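Local coordinates for activator of Hsp90 ATPase homologue 1/2-like C-terminal domain-containing protein (Nitrosomonas europaea, PDB 1XFS) that is of unknown function but belongs to the AHA1 family, whose Bet v 1-like fold probably serves to bind a ligand or partner protein, at residues A[24-27]-A[28-32]; A[147-150]-A[151-155]. All blocks are in the same frame, centred on the assembly; numbering follows the deposited sequence.

Contact 1: residues A[24-27]-A[28-32]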
loop_
_atom_site.group_PDB
_atom_site.type_symbol
_atom_site.label_atom_id
_atom_site.label_comp_id
_atom_site.label_asym_id
_atom_site.label_seq_id
_atom_site.Cartn_x
_atom_site.Cartn_y
_atom_site.Cartn_z
ATOM N N LEU A 24 -14.370 -18.191 12.195
ATOM C CA LEU A 24 -13.486 -19.261 11.742
ATOM C C LEU A 24 -12.846 -18.937 10.401
ATOM O O LEU A 24 -11.662 -19.191 10.198
ATOM C CB LEU A 24 -14.248 -20.580 11.637
ATOM C CG LEU A 24 -14.696 -21.196 12.958
ATOM C CD1 LEU A 24 -15.389 -22.520 12.667
ATOM C CD2 LEU A 24 -13.499 -21.412 13.876
ATOM N N VAL A 25 -13.636 -18.383 9.484
ATOM C CA VAL A 25 -13.124 -18.020 8.172
ATOM C C VAL A 25 -11.997 -17.010 8.345
ATOM O O VAL A 25 -10.948 -17.109 7.697
ATOM C CB VAL A 25 -14.229 -17.406 7.284
ATOM C CG1 VAL A 25 -13.638 -16.918 5.962
ATOM C CG2 VAL A 25 -15.310 -18.447 7.020
ATOM N N TRP A 26 -12.205 -16.048 9.235
ATOM C CA TRP A 26 -11.186 -15.041 9.474
ATOM C C TRP A 26 -9.891 -15.682 9.945
ATOM O O TRP A 26 -8.817 -15.289 9.509
ATOM C CB TRP A 26 -11.668 -14.022 10.504
ATOM C CG TRP A 26 -10.670 -12.923 10.746
ATOM C CD1 TRP A 26 -9.880 -12.757 11.845
ATOM C CD2 TRP A 26 -10.365 -11.832 9.864
ATOM N NE1 TRP A 26 -9.102 -11.624 11.709
ATOM C CE2 TRP A 26 -9.384 -11.039 10.501
ATOM C CE3 TRP A 26 -10.831 -11.446 8.597
ATOM C CZ2 TRP A 26 -8.858 -9.878 9.916
ATOM C CZ3 TRP A 26 -10.304 -10.285 8.012
ATOM C CH2 TRP A 26 -9.331 -9.520 8.677
ATOM N N ARG A 27 -9.982 -16.669 10.830
ATOM C CA ARG A 27 -8.772 -17.323 11.305
ATOM C C ARG A 27 -8.079 -18.047 10.152
ATOM O O ARG A 27 -6.849 -18.053 10.053
ATOM C CB ARG A 27 -9.089 -18.301 12.437
ATOM C CG ARG A 27 -9.609 -17.612 13.692
ATOM C CD ARG A 27 -9.875 -18.613 14.800
ATOM N NE ARG A 27 -8.660 -19.332 15.164
ATOM C CZ ARG A 27 -8.605 -20.295 16.080
ATOM N NH1 ARG A 27 -9.701 -20.658 16.729
ATOM N NH2 ARG A 27 -7.450 -20.890 16.350
ATOM N N GLY A 28 -8.867 -18.647 9.265
ATOM C CA GLY A 28 -8.285 -19.341 8.130
ATOM C C GLY A 28 -7.517 -18.407 7.207
ATOM O O GLY A 28 -6.511 -18.789 6.613
ATOM N N LEU A 29 -7.986 -17.170 7.092
ATOM C CA LEU A 29 -7.344 -16.185 6.231
ATOM C C LEU A 29 -6.129 -15.507 6.836
ATOM O O LEU A 29 -5.309 -14.945 6.110
ATOM C CB LEU A 29 -8.353 -15.098 5.853
ATOM C CG LEU A 29 -9.427 -15.500 4.848
ATOM C CD1 LEU A 29 -10.564 -14.499 4.899
ATOM C CD2 LEU A 29 -8.817 -15.567 3.457
ATOM N N THR A 30 -6.000 -15.580 8.155
ATOM C CA THR A 30 -4.924 -14.880 8.842
ATOM C C THR A 30 -3.903 -15.677 9.654
ATOM O O THR A 30 -2.878 -15.123 10.061
ATOM C CB THR A 30 -5.535 -13.820 9.761
ATOM O OG1 THR A 30 -6.380 -14.459 10.728
ATOM C CG2 THR A 30 -6.386 -12.852 8.943
ATOM N N GLU A 31 -4.169 -16.954 9.903
ATOM C CA GLU A 31 -3.241 -17.772 10.681
ATOM C C GLU A 31 -2.363 -18.652 9.793
ATOM O O GLU A 31 -2.855 -19.529 9.083
ATOM C CB GLU A 31 -4.015 -18.644 11.677
ATOM C CG GLU A 31 -4.825 -17.838 12.692
ATOM C CD GLU A 31 -5.492 -18.708 13.743
ATOM O OE1 GLU A 31 -6.338 -18.182 14.502
ATOM O OE2 GLU A 31 -5.164 -19.914 13.821
ATOM N N PRO A 32 -1.041 -18.429 9.828
ATOM C CA PRO A 32 -0.092 -19.205 9.021
ATOM C C PRO A 32 -0.317 -20.723 9.088
ATOM O O PRO A 32 -0.311 -21.395 8.062
ATOM C CB PRO A 32 1.263 -18.784 9.588
ATOM C CG PRO A 32 1.020 -17.350 9.974
ATOM C CD PRO A 32 -0.339 -17.426 10.649
#
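Thr30 lays its methyl carbon CG2 over one face of the Trp26 indole, one turn back along helix 22-30. CG2 of Thr30 sits 4.1 Å from the centroid of the Trp26 six-membered ring and 22° off its normal, a CH-pi contact displaced toward the rim, with CE2 its nearest ring atom. Trp26 swings its ring into this place with CG anti to the backbone N (chi1 -178°). The guanidinium of Arg27 is met at its edge by the carboxylate of Glu31: NE donates to OE1 of Glu31 at 2.7 Å, a hydrogen bond that is part of a salt bridge. The two planes are turned 41° apart, and NE reaches OE1 from above the carboxylate plane. OE1 takes this bond, while Glu31 OE2 is no closer than 3.5 Å to Arg27 NH2. A bend in the Arg27 chain and the extended chain of Glu31 let NE and OE1 meet.

Along the backbone, Leu29 N donates to Val25 O at 3.0 Å. Val25 CG1 lies 4.1 Å from Leu29 CD1; the two side chains lie side by side, pointing the same way, and both touch Leu120 of strand 115-122. The helix ends with Arg27 O taking two amides, Glu31 N at 2.9 Å and Thr30 N from above the carbonyl plane. An alanine in place of Glu31 removes the carboxylate, and the Arg27 guanidinium, without its mate, is likely to be freer to turn. The chemistry is thus divided: apolar groups of Val25, Trp26 and Leu29 pack on the sheet, while an ion pair on the solvent side ties the last turn together.

Contact 2: residues A[147-150]-A[151-155]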
loop_
_atom_site.group_PDB
_atom_site.type_symbol
_atom_site.label_atom_id
_atom_site.label_comp_id
_atom_site.label_asym_id
_atom_site.label_seq_id
_atom_site.Cartn_x
_atom_site.Cartn_y
_atom_site.Cartn_z
HETATM N N MSE A 147 -3.634 -17.401 -16.472
HETATM C CA MSE A 147 -2.817 -18.072 -15.471
HETATM C C MSE A 147 -3.681 -18.997 -14.614
HETATM O O MSE A 147 -3.173 -19.699 -13.741
HETATM C CB MSE A 147 -2.133 -17.033 -14.582
HETATM C CG MSE A 147 -0.767 -17.450 -14.067
HETATM SE SE MSE A 147 0.551 -17.505 -15.482
HETATM C CE MSE A 147 1.047 -15.636 -15.483
ATOM N N GLY A 148 -4.987 -18.986 -14.866
ATOM C CA GLY A 148 -5.895 -19.832 -14.112
ATOM C C GLY A 148 -6.380 -19.203 -12.820
ATOM O O GLY A 148 -6.512 -19.885 -11.803
ATOM N N PHE A 149 -6.652 -17.902 -12.856
ATOM C CA PHE A 149 -7.124 -17.192 -11.672
ATOM C C PHE A 149 -8.446 -17.740 -11.145
ATOM O O PHE A 149 -8.538 -18.147 -9.987
ATOM C CB PHE A 149 -7.272 -15.695 -11.974
ATOM C CG PHE A 149 -8.046 -14.938 -10.926
ATOM C CD1 PHE A 149 -9.430 -14.806 -11.021
ATOM C CD2 PHE A 149 -7.395 -14.384 -9.829
ATOM C CE1 PHE A 149 -10.156 -14.135 -10.039
ATOM C CE2 PHE A 149 -8.110 -13.710 -8.839
ATOM C CZ PHE A 149 -9.495 -13.586 -8.943
ATOM N N HIS A 150 -9.468 -17.746 -11.993
ATOM C CA HIS A 150 -10.780 -18.228 -11.584
ATOM C C HIS A 150 -10.735 -19.649 -11.035
ATOM O O HIS A 150 -11.230 -19.906 -9.938
ATOM C CB HIS A 150 -11.765 -18.140 -12.754
ATOM C CG HIS A 150 -13.162 -18.544 -12.397
ATOM N ND1 HIS A 150 -13.540 -19.861 -12.247
ATOM C CD2 HIS A 150 -14.266 -17.804 -12.141
ATOM C CE1 HIS A 150 -14.818 -19.915 -11.915
ATOM N NE2 HIS A 150 -15.282 -18.680 -11.843
ATOM N N GLU A 151 -10.142 -20.571 -11.788
ATOM C CA GLU A 151 -10.049 -21.958 -11.341
ATOM C C GLU A 151 -9.176 -22.081 -10.099
ATOM O O GLU A 151 -9.560 -22.717 -9.117
ATOM C CB GLU A 151 -9.467 -22.849 -12.442
ATOM C CG GLU A 151 -9.372 -24.321 -12.044
ATOM C CD GLU A 151 -8.636 -25.167 -13.068
ATOM O OE1 GLU A 151 -8.561 -26.401 -12.876
ATOM O OE2 GLU A 151 -8.130 -24.599 -14.060
ATOM N N GLY A 152 -7.997 -21.471 -10.161
ATOM C CA GLY A 152 -7.068 -21.523 -9.048
ATOM C C GLY A 152 -7.644 -20.990 -7.757
ATOM O O GLY A 152 -7.677 -21.696 -6.750
ATOM N N TRP A 153 -8.090 -19.739 -7.776
ATOM C CA TRP A 153 -8.670 -19.126 -6.589
ATOM C C TRP A 153 -9.912 -19.885 -6.142
ATOM O O TRP A 153 -10.140 -20.061 -4.946
ATOM C CB TRP A 153 -9.003 -17.657 -6.864
ATOM C CG TRP A 153 -7.796 -16.758 -6.787
ATOM C CD1 TRP A 153 -6.615 -16.906 -7.461
ATOM C CD2 TRP A 153 -7.648 -15.584 -5.976
ATOM N NE1 TRP A 153 -5.744 -15.901 -7.118
ATOM C CE2 TRP A 153 -6.352 -15.075 -6.210
ATOM C CE3 TRP A 153 -8.486 -14.914 -5.073
ATOM C CZ2 TRP A 153 -5.871 -13.924 -5.574
ATOM C CZ3 TRP A 153 -8.008 -13.768 -4.441
ATOM C CH2 TRP A 153 -6.711 -13.286 -4.697
ATOM N N GLY A 154 -10.707 -20.346 -7.103
ATOM C CA GLY A 154 -11.904 -21.099 -6.766
ATOM C C GLY A 154 -11.562 -22.356 -5.987
ATOM O O GLY A 154 -12.244 -22.715 -5.027
ATOM N N THR A 155 -10.495 -23.030 -6.405
ATOM C CA THR A 155 -10.044 -24.243 -5.745
ATOM C C THR A 155 -9.540 -23.961 -4.332
ATOM O O THR A 155 -9.779 -24.748 -3.411
ATOM C CB THR A 155 -8.921 -24.932 -6.559
ATOM O OG1 THR A 155 -9.457 -25.407 -7.800
ATOM C CG2 THR A 155 -8.332 -26.108 -5.790
#
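Gly152 N donates to Gly148 O at 2.7 Å, the shortest polar bond here, and Trp153 N follows with Phe149 O at 2.8 Å, opening helix 149-167. Further along, Glu151 O is gripped by two donors of Thr155, the amide N at 2.9 Å and the hydroxyl OG1 at 3.0 Å, which arrive from opposite faces of the carbonyl plane. The hydroxyl thereby adds a side-chain bond to the ordinary helical one.

Across the first turn the Phe149 ring leans against the Trp153 indole. Its CE2 stands 3.4 Å above the centre of the tryptophan ring system, while the phenyl and five-membered ring planes are inclined at 35°, an oblique aromatic pair. Phe149 reaches it with CG anti to the backbone N (chi1 167°), whereas Trp153 places CG anti to its carbonyl carbon (chi1 -79°). Both rings pack on the sheet: Phe149 touches Leu12 of strand 11-18 and Ala133 of strand 127-134, and Trp153 touches Leu14 and Ala131 of the same two strands. His144 meets Phe149 edge-to-face.

Gly148, with positive phi, closes helix 138-145 in a Schellman motif and is also the N-cap of the next helix. This junction leads into the long C-terminal helix that packs on the antiparallel sheet, a hallmark of the Bet v 1-like fold.

Contacts 1 and 2 are both local contacts at a helix end, but they sit on opposite sides of the chain's centre, about 20 Å apart between centres. Contact 1 is largely buried and covers the closing turns of helix 22-30; contact 2 lies nearer the surface and covers the opening turn of helix 149-167. Each helix rests on the same seven-stranded sheet, at different strands: 115-122 and 85-89 beneath contact 1, 11-18 and 127-134 beneath contact 2. Their chemistry differs accordingly. The helix end in contact 1 combines a methyl over an indole with an ion pair, whereas the helix start in contact 2 relies on two aromatic rings and a glycine junction.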